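Cyclopropane mycolic acid synthase 1 (Mycobacterium tuberculosis, PDB 1KPH) converts a double bond at the distal position of an alpha mycolic acid into a cyclopropane ring, taking the methylene group from S-adenosyl-L-methionine. Local coordinates at residues Gly171-Glu176 against Leu205-Met210; Ala149-Ala154 against Met164-Ile169; Ala14-Ser19 against Glu198-Gly203. All blocks are in the same frame, centred on the assembly; numbering follows the deposited sequence.

Interaction 1: residues Gly171-Glu176 against Leu205-Met210. With 10A (didecyl-dimethyl-ammonium), chain G.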
loop_
_atom_site.group_PDB
_atom_site.type_symbol
_atom_site.label_atom_id
_atom_site.label_comp_id
_atom_site.label_asym_id
_atom_site.label_seq_id
_atom_site.Cartn_x
_atom_site.Cartn_y
_atom_site.Cartn_z
ATOM N N GLY A 171 -1.635 -10.219 -9.109
ATOM C CA GLY A 171 -2.486 -11.386 -9.232
ATOM C C GLY A 171 -2.391 -12.134 -10.543
ATOM O O GLY A 171 -1.973 -11.588 -11.565
ATOM N N LEU A 172 -2.778 -13.404 -10.501
ATOM C CA LEU A 172 -2.759 -14.258 -11.678
ATOM C C LEU A 172 -4.136 -14.209 -12.327
ATOM O O LEU A 172 -5.137 -13.929 -11.660
ATOM C CB LEU A 172 -2.440 -15.700 -11.283
ATOM C CG LEU A 172 -1.158 -15.956 -10.487
ATOM C CD1 LEU A 172 -1.104 -17.423 -10.078
ATOM C CD2 LEU A 172 0.057 -15.579 -11.322
ATOM N N HIS A 173 -4.184 -14.481 -13.625
ATOM C CA HIS A 173 -5.445 -14.479 -14.351
ATOM C C HIS A 173 -6.217 -15.756 -14.031
ATOM O O HIS A 173 -5.719 -16.859 -14.249
ATOM C CB HIS A 173 -5.181 -14.378 -15.853
ATOM C CG HIS A 173 -4.491 -13.113 -16.254
ATOM N ND1 HIS A 173 -4.981 -11.865 -15.935
ATOM C CD2 HIS A 173 -3.342 -12.901 -16.940
ATOM C CE1 HIS A 173 -4.167 -10.938 -16.407
ATOM N NE2 HIS A 173 -3.164 -11.541 -17.022
ATOM N N PRO A 174 -7.444 -15.619 -13.500
ATOM C CA PRO A 174 -8.312 -16.743 -13.133
ATOM C C PRO A 174 -8.353 -17.877 -14.155
ATOM O O PRO A 174 -8.449 -19.050 -13.792
ATOM C CB PRO A 174 -9.669 -16.074 -12.947
ATOM C CG PRO A 174 -9.288 -14.753 -12.365
ATOM C CD PRO A 174 -8.128 -14.335 -13.251
ATOM N N LYS A 175 -8.279 -17.524 -15.434
ATOM C CA LYS A 175 -8.306 -18.521 -16.493
ATOM C C LYS A 175 -6.999 -19.304 -16.484
ATOM O O LYS A 175 -6.998 -20.533 -16.508
ATOM C CB LYS A 175 -8.494 -17.850 -17.859
ATOM C CG LYS A 175 -9.755 -16.997 -17.984
ATOM C CD LYS A 175 -9.695 -15.739 -17.121
ATOM C CE LYS A 175 -8.627 -14.766 -17.603
ATOM N NZ LYS A 175 -7.255 -15.348 -17.583
ATOM N N GLU A 176 -5.888 -18.577 -16.440
ATOM C CA GLU A 176 -4.563 -19.182 -16.432
ATOM C C GLU A 176 -4.222 -19.843 -15.096
ATOM O O GLU A 176 -3.334 -20.695 -15.029
ATOM C CB GLU A 176 -3.518 -18.116 -16.790
ATOM C CG GLU A 176 -2.078 -18.484 -16.478
ATOM C CD GLU A 176 -1.645 -18.004 -15.108
ATOM O OE1 GLU A 176 -1.623 -16.773 -14.889
ATOM O OE2 GLU A 176 -1.329 -18.853 -14.250
ATOM N N LEU A 205 -6.376 -5.743 -9.371
ATOM C CA LEU A 205 -5.007 -6.226 -9.240
ATOM C C LEU A 205 -4.268 -6.306 -10.558
ATOM O O LEU A 205 -4.788 -6.809 -11.554
ATOM C CB LEU A 205 -4.963 -7.610 -8.595
ATOM C CG LEU A 205 -5.282 -7.753 -7.111
ATOM C CD1 LEU A 205 -4.975 -9.175 -6.694
ATOM C CD2 LEU A 205 -4.456 -6.771 -6.291
ATOM N N PRO A 206 -3.028 -5.813 -10.578
ATOM C CA PRO A 206 -2.211 -5.844 -11.787
ATOM C C PRO A 206 -1.400 -7.133 -11.790
ATOM O O PRO A 206 -1.068 -7.663 -10.728
ATOM C CB PRO A 206 -1.319 -4.628 -11.611
ATOM C CG PRO A 206 -1.019 -4.696 -10.139
ATOM C CD PRO A 206 -2.381 -5.002 -9.530
ATOM N N SER A 207 -1.101 -7.646 -12.974
ATOM C CA SER A 207 -0.285 -8.844 -13.084
ATOM C C SER A 207 1.131 -8.288 -13.116
ATOM O O SER A 207 1.317 -7.096 -13.362
ATOM C CB SER A 207 -0.569 -9.574 -14.394
ATOM O OG SER A 207 -0.032 -8.846 -15.485
ATOM N N ILE A 208 2.127 -9.133 -12.868
ATOM C CA ILE A 208 3.509 -8.674 -12.891
ATOM C C ILE A 208 3.872 -8.155 -14.289
ATOM O O ILE A 208 4.449 -7.074 -14.428
ATOM C CB ILE A 208 4.477 -9.809 -12.464
ATOM C CG1 ILE A 208 4.289 -10.098 -10.965
ATOM C CG2 ILE A 208 5.920 -9.422 -12.771
ATOM C CD1 ILE A 208 5.145 -11.239 -10.419
ATOM N N PRO A 209 3.539 -8.916 -15.343
ATOM C CA PRO A 209 3.872 -8.437 -16.688
ATOM C C PRO A 209 3.242 -7.079 -16.978
ATOM O O PRO A 209 3.803 -6.273 -17.713
ATOM C CB PRO A 209 3.319 -9.534 -17.589
ATOM C CG PRO A 209 3.509 -10.766 -16.754
ATOM C CD PRO A 209 3.030 -10.298 -15.392
ATOM N N MET A 210 2.074 -6.825 -16.396
ATOM C CA MET A 210 1.395 -5.557 -16.619
ATOM C C MET A 210 2.192 -4.401 -16.018
ATOM O O MET A 210 2.267 -3.319 -16.605
ATOM C CB MET A 210 -0.009 -5.598 -16.018
ATOM C CG MET A 210 -0.944 -4.538 -16.571
ATOM S SD MET A 210 -2.581 -4.638 -15.833
ATOM C CE MET A 210 -3.032 -6.350 -16.208
HETATM C C1 10A G . -9.194 -8.768 -7.871
HETATM C C2 10A G . -9.594 -7.421 -7.260
HETATM C C3 10A G . -8.513 -6.946 -6.283
HETATM C C4 10A G . -8.793 -5.610 -5.577
HETATM C C5 10A G . -7.601 -5.330 -4.650
HETATM C C6 10A G . -7.709 -4.062 -3.790
HETATM C C7 10A G . -6.430 -4.052 -2.939
HETATM C C8 10A G . -6.369 -2.959 -1.868
HETATM C C9 10A G . -5.058 -3.147 -1.073
HETATM C C10 10A G . -5.040 -2.221 0.143
HETATM N N1 10A G . -3.978 -2.334 1.249
HETATM C C11 10A G . -4.367 -1.322 2.307
HETATM C C12 10A G . -2.614 -1.932 0.747
HETATM C C13 10A G . -3.796 -3.718 1.893
HETATM C C14 10A G . -4.972 -4.504 2.553
HETATM C C15 10A G . -4.728 -6.007 2.832
HETATM C C16 10A G . -4.460 -6.960 1.644
HETATM C C17 10A G . -5.660 -7.111 0.689
HETATM C C18 10A G . -5.388 -8.083 -0.467
HETATM C C19 10A G . -6.624 -8.197 -1.371
HETATM C C20 10A G . -6.346 -9.215 -2.488
HETATM C C21 10A G . -7.564 -9.397 -3.398
HETATM C C22 10A G . -7.223 -10.438 -4.464
HETATM O O HOH W 1 1.388 -11.833 -12.327
#

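Interaction 2: residues Ala149-Ala154 against Met164-Ile169. With CO3 (carbonate ion), chain E.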
loop_
_atom_site.group_PDB
_atom_site.type_symbol
_atom_site.label_atom_id
_atom_site.label_comp_id
_atom_site.label_asym_id
_atom_site.label_seq_id
_atom_site.Cartn_x
_atom_site.Cartn_y
_atom_site.Cartn_z
ATOM N N ALA A 149 -0.816 6.253 -17.203
ATOM C CA ALA A 149 -0.771 7.658 -16.815
ATOM C C ALA A 149 0.093 7.834 -15.573
ATOM O O ALA A 149 0.866 8.790 -15.471
ATOM C CB ALA A 149 -2.178 8.175 -16.549
ATOM N N PHE A 150 -0.037 6.909 -14.628
ATOM C CA PHE A 150 0.747 6.984 -13.406
ATOM C C PHE A 150 2.247 6.945 -13.684
ATOM O O PHE A 150 2.991 7.816 -13.229
ATOM C CB PHE A 150 0.377 5.848 -12.452
ATOM C CG PHE A 150 1.177 5.856 -11.182
ATOM C CD1 PHE A 150 1.082 6.926 -10.295
ATOM C CD2 PHE A 150 2.067 4.824 -10.898
ATOM C CE1 PHE A 150 1.866 6.972 -9.145
ATOM C CE2 PHE A 150 2.857 4.860 -9.748
ATOM C CZ PHE A 150 2.756 5.935 -8.872
ATOM N N PHE A 151 2.701 5.941 -14.429
ATOM C CA PHE A 151 4.126 5.835 -14.734
ATOM C C PHE A 151 4.628 7.005 -15.575
ATOM O O PHE A 151 5.800 7.382 -15.496
ATOM C CB PHE A 151 4.432 4.515 -15.442
ATOM C CG PHE A 151 4.407 3.321 -14.529
ATOM C CD1 PHE A 151 3.215 2.661 -14.253
ATOM C CD2 PHE A 151 5.580 2.870 -13.926
ATOM C CE1 PHE A 151 3.192 1.567 -13.387
ATOM C CE2 PHE A 151 5.567 1.780 -13.060
ATOM C CZ PHE A 151 4.370 1.127 -12.790
ATOM N N SER A 152 3.740 7.575 -16.383
ATOM C CA SER A 152 4.102 8.715 -17.212
ATOM C C SER A 152 4.434 9.875 -16.278
ATOM O O SER A 152 5.476 10.517 -16.410
ATOM C CB SER A 152 2.937 9.098 -18.133
ATOM O OG SER A 152 3.256 10.236 -18.920
ATOM N N LEU A 153 3.539 10.127 -15.326
ATOM C CA LEU A 153 3.724 11.201 -14.354
ATOM C C LEU A 153 4.958 10.939 -13.504
ATOM O O LEU A 153 5.779 11.833 -13.290
ATOM C CB LEU A 153 2.496 11.317 -13.442
ATOM C CG LEU A 153 2.585 12.329 -12.292
ATOM C CD1 LEU A 153 2.795 13.731 -12.846
ATOM C CD2 LEU A 153 1.315 12.271 -11.457
ATOM N N ALA A 154 5.081 9.709 -13.017
ATOM C CA ALA A 154 6.215 9.325 -12.189
ATOM C C ALA A 154 7.531 9.631 -12.898
ATOM O O ALA A 154 8.439 10.220 -12.315
ATOM C CB ALA A 154 6.136 7.841 -11.855
ATOM N N MET A 164 11.921 5.116 -8.372
ATOM C CA MET A 164 10.621 4.896 -7.749
ATOM C C MET A 164 10.509 3.455 -7.272
ATOM O O MET A 164 10.759 2.518 -8.030
ATOM C CB MET A 164 9.460 5.181 -8.713
ATOM C CG MET A 164 8.116 4.615 -8.210
ATOM S SD MET A 164 6.592 5.173 -9.047
ATOM C CE MET A 164 6.658 4.194 -10.580
ATOM N N LEU A 165 10.153 3.285 -6.005
ATOM C CA LEU A 165 9.971 1.953 -5.451
ATOM C C LEU A 165 8.464 1.763 -5.431
ATOM O O LEU A 165 7.758 2.423 -4.670
ATOM C CB LEU A 165 10.552 1.863 -4.030
ATOM C CG LEU A 165 10.577 0.500 -3.309
ATOM C CD1 LEU A 165 9.164 0.065 -2.964
ATOM C CD2 LEU A 165 11.255 -0.549 -4.180
ATOM N N LEU A 166 7.972 0.896 -6.308
ATOM C CA LEU A 166 6.546 0.617 -6.390
ATOM C C LEU A 166 6.297 -0.739 -5.755
ATOM O O LEU A 166 6.790 -1.761 -6.229
ATOM C CB LEU A 166 6.074 0.603 -7.849
ATOM C CG LEU A 166 4.598 0.246 -8.055
ATOM C CD1 LEU A 166 3.723 1.315 -7.412
ATOM C CD2 LEU A 166 4.293 0.131 -9.547
ATOM N N HIS A 167 5.524 -0.730 -4.678
ATOM C CA HIS A 167 5.201 -1.931 -3.928
ATOM C C HIS A 167 3.711 -2.184 -4.098
ATOM O O HIS A 167 2.880 -1.362 -3.705
ATOM C CB HIS A 167 5.601 -1.699 -2.460
ATOM C CG HIS A 167 5.150 -2.764 -1.509
ATOM N ND1 HIS A 167 5.951 -3.222 -0.483
ATOM C CD2 HIS A 167 3.957 -3.387 -1.360
ATOM C CE1 HIS A 167 5.269 -4.077 0.258
ATOM N NE2 HIS A 167 4.055 -4.194 -0.250
ATOM N N THR A 168 3.374 -3.322 -4.698
ATOM C CA THR A 168 1.975 -3.637 -4.945
ATOM C C THR A 168 1.672 -5.121 -4.976
ATOM O O THR A 168 2.522 -5.941 -5.311
ATOM C CB THR A 168 1.515 -3.058 -6.306
ATOM O OG1 THR A 168 0.148 -3.419 -6.553
ATOM C CG2 THR A 168 2.377 -3.615 -7.436
ATOM N N ILE A 169 0.441 -5.454 -4.621
ATOM C CA ILE A 169 -0.024 -6.826 -4.666
ATOM C C ILE A 169 -0.146 -7.143 -6.164
ATOM O O ILE A 169 -0.399 -6.245 -6.972
ATOM C CB ILE A 169 -1.407 -6.927 -3.989
ATOM C CG1 ILE A 169 -1.252 -6.661 -2.487
ATOM C CG2 ILE A 169 -2.042 -8.286 -4.256
ATOM C CD1 ILE A 169 -2.540 -6.254 -1.796
HETATM C C CO3 E . 0.450 -4.269 -0.068
HETATM O O1 CO3 E . 1.608 -4.779 0.737
HETATM O O2 CO3 E . -0.819 -4.452 0.374
HETATM O O3 CO3 E . 0.673 -3.623 -1.250
#

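Interaction 3: residues Ala14-Ser19 against Glu198-Gly203. With 10A (didecyl-dimethyl-ammonium), chain G.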
loop_
_atom_site.group_PDB
_atom_site.type_symbol
_atom_site.label_atom_id
_atom_site.label_comp_id
_atom_site.label_asym_id
_atom_site.label_seq_id
_atom_site.Cartn_x
_atom_site.Cartn_y
_atom_site.Cartn_z
ATOM N N ALA A 14 -14.448 5.090 0.719
ATOM C CA ALA A 14 -15.410 4.104 1.198
ATOM C C ALA A 14 -14.755 3.151 2.193
ATOM O O ALA A 14 -15.383 2.713 3.160
ATOM C CB ALA A 14 -15.985 3.318 0.021
ATOM N N HIS A 15 -13.482 2.846 1.964
ATOM C CA HIS A 15 -12.756 1.933 2.836
ATOM C C HIS A 15 -11.984 2.599 3.976
ATOM O O HIS A 15 -12.233 2.311 5.145
ATOM C CB HIS A 15 -11.780 1.089 2.012
ATOM C CG HIS A 15 -11.094 0.018 2.806
ATOM N ND1 HIS A 15 -11.640 -1.233 2.995
ATOM C CD2 HIS A 15 -9.931 0.029 3.500
ATOM C CE1 HIS A 15 -10.845 -1.946 3.772
ATOM N NE2 HIS A 15 -9.801 -1.202 4.094
ATOM N N TYR A 16 -11.061 3.495 3.637
ATOM C CA TYR A 16 -10.214 4.141 4.642
ATOM C C TYR A 16 -10.822 5.214 5.537
ATOM O O TYR A 16 -10.255 5.531 6.586
ATOM C CB TYR A 16 -8.949 4.690 3.977
ATOM C CG TYR A 16 -8.234 3.655 3.136
ATOM C CD1 TYR A 16 -8.511 3.525 1.776
ATOM C CD2 TYR A 16 -7.311 2.777 3.707
ATOM C CE1 TYR A 16 -7.889 2.545 1.002
ATOM C CE2 TYR A 16 -6.685 1.794 2.940
ATOM C CZ TYR A 16 -6.978 1.683 1.589
ATOM O OH TYR A 16 -6.366 0.713 0.822
ATOM N N ASP A 17 -11.956 5.785 5.148
ATOM C CA ASP A 17 -12.568 6.793 6.003
ATOM C C ASP A 17 -13.639 6.187 6.892
ATOM O O ASP A 17 -14.470 6.897 7.457
ATOM C CB ASP A 17 -13.148 7.944 5.181
ATOM C CG ASP A 17 -12.081 8.907 4.709
ATOM O OD1 ASP A 17 -11.065 9.057 5.425
ATOM O OD2 ASP A 17 -12.258 9.524 3.638
ATOM N N LEU A 18 -13.598 4.866 7.028
ATOM C CA LEU A 18 -14.551 4.151 7.868
ATOM C C LEU A 18 -14.470 4.668 9.298
ATOM O O LEU A 18 -15.487 5.013 9.897
ATOM C CB LEU A 18 -14.248 2.652 7.846
ATOM C CG LEU A 18 -15.142 1.726 8.676
ATOM C CD1 LEU A 18 -16.562 1.769 8.143
ATOM C CD2 LEU A 18 -14.604 0.306 8.614
ATOM N N SER A 19 -13.252 4.721 9.835
ATOM C CA SER A 19 -13.002 5.190 11.198
ATOM C C SER A 19 -11.608 4.785 11.669
ATOM O O SER A 19 -11.337 3.600 11.851
ATOM C CB SER A 19 -14.027 4.601 12.168
ATOM O OG SER A 19 -13.591 4.734 13.511
ATOM N N GLU A 198 -17.519 -5.404 -1.407
ATOM C CA GLU A 198 -17.713 -5.001 -0.016
ATOM C C GLU A 198 -16.509 -4.451 0.749
ATOM O O GLU A 198 -16.679 -3.900 1.839
ATOM C CB GLU A 198 -18.303 -6.173 0.777
ATOM C CG GLU A 198 -19.693 -6.578 0.326
ATOM C CD GLU A 198 -20.204 -7.811 1.039
ATOM O OE1 GLU A 198 -20.222 -7.816 2.289
ATOM O OE2 GLU A 198 -20.592 -8.777 0.343
ATOM N N ILE A 199 -15.306 -4.591 0.203
ATOM C CA ILE A 199 -14.114 -4.103 0.901
ATOM C C ILE A 199 -13.409 -2.968 0.162
ATOM O O ILE A 199 -13.237 -1.873 0.702
ATOM C CB ILE A 199 -13.092 -5.245 1.129
ATOM C CG1 ILE A 199 -13.786 -6.460 1.752
ATOM C CG2 ILE A 199 -11.966 -4.764 2.044
ATOM C CD1 ILE A 199 -14.419 -6.198 3.096
ATOM N N PHE A 200 -12.994 -3.229 -1.073
ATOM C CA PHE A 200 -12.306 -2.213 -1.851
ATOM C C PHE A 200 -13.012 -1.883 -3.160
ATOM O O PHE A 200 -12.644 -2.393 -4.221
ATOM C CB PHE A 200 -10.871 -2.651 -2.144
ATOM C CG PHE A 200 -10.042 -2.874 -0.911
ATOM C CD1 PHE A 200 -9.651 -4.157 -0.541
ATOM C CD2 PHE A 200 -9.652 -1.801 -0.117
ATOM C CE1 PHE A 200 -8.882 -4.369 0.601
ATOM C CE2 PHE A 200 -8.884 -2.004 1.028
ATOM C CZ PHE A 200 -8.498 -3.291 1.386
ATOM N N PRO A 201 -14.045 -1.030 -3.098
ATOM C CA PRO A 201 -14.774 -0.651 -4.310
ATOM C C PRO A 201 -13.796 -0.051 -5.317
ATOM O O PRO A 201 -13.004 0.829 -4.972
ATOM C CB PRO A 201 -15.771 0.389 -3.799
ATOM C CG PRO A 201 -16.033 -0.063 -2.399
ATOM C CD PRO A 201 -14.657 -0.420 -1.906
ATOM N N GLY A 202 -13.838 -0.540 -6.551
ATOM C CA GLY A 202 -12.958 -0.016 -7.582
ATOM C C GLY A 202 -11.586 -0.661 -7.629
ATOM O O GLY A 202 -10.791 -0.374 -8.523
ATOM N N GLY A 203 -11.304 -1.532 -6.669
ATOM C CA GLY A 203 -10.014 -2.198 -6.639
ATOM C C GLY A 203 -9.766 -3.071 -7.857
ATOM O O GLY A 203 -10.701 -3.602 -8.454
HETATM C C1 10A G . -9.194 -8.768 -7.871
HETATM C C2 10A G . -9.594 -7.421 -7.260
HETATM C C3 10A G . -8.513 -6.946 -6.283
HETATM C C4 10A G . -8.793 -5.610 -5.577
HETATM C C5 10A G . -7.601 -5.330 -4.650
HETATM C C6 10A G . -7.709 -4.062 -3.790
HETATM C C7 10A G . -6.430 -4.052 -2.939
HETATM C C8 10A G . -6.369 -2.959 -1.868
HETATM C C9 10A G . -5.058 -3.147 -1.073
HETATM C C10 10A G . -5.040 -2.221 0.143
HETATM N N1 10A G . -3.978 -2.334 1.249
HETATM C C11 10A G . -4.367 -1.322 2.307
HETATM C C12 10A G . -2.614 -1.932 0.747
HETATM C C13 10A G . -3.796 -3.718 1.893
HETATM C C14 10A G . -4.972 -4.504 2.553
HETATM C C15 10A G . -4.728 -6.007 2.832
HETATM C C16 10A G . -4.460 -6.960 1.644
HETATM C C17 10A G . -5.660 -7.111 0.689
HETATM C C18 10A G . -5.388 -8.083 -0.467
HETATM C C19 10A G . -6.624 -8.197 -1.371
HETATM C C20 10A G . -6.346 -9.215 -2.488
HETATM C C21 10A G . -7.564 -9.397 -3.398
HETATM C C22 10A G . -7.223 -10.438 -4.464
#

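Interaction 1: residues Gly171-Glu176 against Leu205-Met210
The N-cap of helix 208-217 meets the end of strand 163-171 here: Gly171 N donates to Pro206 O over 3.1 Å, with an angle of 155° at the hydrogen. The donor stands 37° above the carbonyl plane, so the bond does not follow a lone pair. The other end of the glycine takes part as well, since Gly171 O receives a CA-H...O contact from Ser207 CA at 3.6 Å. A water accepts from Ile208 N at 2.9 Å and gives a weak, long bond to Gly171 O.

Ser207 caps the helix. Its chi1 of 72° sets OG between the backbone N and the carbonyl carbon, and from there OG accepts from Met210 N at 3.1 Å. The CB of Ser207 is turned to the other segment, where His173 NE2 approaches it obliquely at 4.2 Å.

Leu205 works on two fronts. Its CD1 branch reaches Gly171 CA at 4.2 Å and also touches C22, the end of one decyl tail of didecyl-dimethyl-ammonium, at 3.4 Å, while CG meets C3 of the other tail. Ile169 and Ile278 pack on the same leucine, and His144 NE2 hydrogen-bonds to Leu205 O.

The chemistry is thus divided: the serine hydroxyl and a water serve N-H groups at the start of the helix, the Gly171-Pro206 backbone bond holds the strand end beside it, and the leucine side chain offers the hydrocarbon tails an apolar surface.

Interaction 2: residues Ala149-Ala154 against Met164-Ile169
The Phe151 ring, whose CZ meets Leu166 CD2 at 3.4 Å, has Phe150 CD2 over one face, 4.1 Å above its plane and offset toward the rim. The Phe151 and Leu166 side chains cross at about a right angle. Phe150 is met obliquely by Met164 SD, 4.8 Å from the ring centroid and 59° off the ring normal, a Met-aromatic contact; Trp123 packs on Phe150 edge-to-face. At the edge of the His167 ring, near its plane, lies O1 of a carbonate ion, which accepts from NE2 at 2.7 Å.

Met164 serves both phenylalanines because its chain, extended as far as SD, bends at chi3 (77°). Sulfur therefore stays beside Phe150 while the CE methyl reaches Phe151 CE2 at 3.6 Å and Ala154 CB at 3.9 Å. The grip of helix on strand is wholly apolar. His167 points to the other side of the sheet, where Gln282 NE2 pairs with its ND1; the carbonate, probably from the crystallisation liquor, is also bound by Tyr232 OH and Cys35 N.

This is the return half of a beta-alpha-beta crossover: helix 147-157 leads from strand 132-136 to its parallel neighbour 163-171, and runs back nearly antiparallel to the latter (156°, segment axes 11.5 Å apart). Helix 208-217 covers the same face of the sheet, touching Phe151 through Cys214 and Ala215 and Leu166 through Val211.

Interaction 3: residues Ala14-Ser19 against Glu198-Gly203
Two helix ends approach each other, with His15 and Phe200 the closest pair of alpha carbons at 6.3 Å. Residues 14-16 end helix 9-16, and the chain leaves helical angles at Asp17. Segment 198-203 is the tail of helix 186-199 followed by a type II beta turn from Phe200 to Gly203, closed by Gly203 N donating to Phe200 O at 2.9 Å.

His15 extends its ring across to the opposing segment, the chi1 of -174° swinging CG away from the backbone N. ND1 donates to Ile199 O at 2.9 Å, but the bond is bent, 135° at the hydrogen, and the donor stands well above the carbonyl plane. NE2 is taken by Tyr33 OH, so both ring nitrogens are held and the imidazole is fixed in rotation. Phe200 CE2 lies over the centre of one imidazole face, 3.2 Å above its plane, with the two rings inclined at 36°. Ile199 CG2 sits beside the pair, 3.5 Å from His15 CE1 and over the rim of one phenyl face.

In this methyltransferase, built on a Rossmann-like sheet, the contact stands where the cofactor pocket meets the pocket of didecyl-dimethyl-ammonium, probably the site of the acyl chain. Tyr16 touches S-adenosyl-L-homocysteine and also borders the didecyl-dimethyl-ammonium: its OH is 3.2 Å from C11, an ammonium methyl lying at the ring edge in plane. That hydroxyl is hydrogen-bonded to His141 NE2, and His15 CD2 sits over the centre of one tyrosine face. Phe200 lends the ligand its other face, with C8 of a decyl tail 3.6 Å above the ring centre; Gly203 lies along the same tail near C4. Farther out, Ala14 CB rests against Pro201 CG at 4.2 Å.

Interaction 2 comes first in the order of closure and belongs to the core: it pairs helix 147-157 with strand 163-171. Interaction 1 begins where that strand ends. Their centres are about 17 Å apart, yet they touch, with Leu205 and Pro206 packing on Ile169. Interaction 3, about 22 Å from interaction 1 and 21 Å from interaction 2 between centres, ties helix 9-16 to the end of helix 186-199, and Gly203 nearly adjoins Leu205. The segments of interactions 1 and 3 alternate along the chain, and both touch the didecyl-dimethyl-ammonium, probably a mimic of the lipid substrate: interaction 1 at the end of the sheet strand, interaction 3 where Tyr16 also touches S-adenosyl-L-homocysteine.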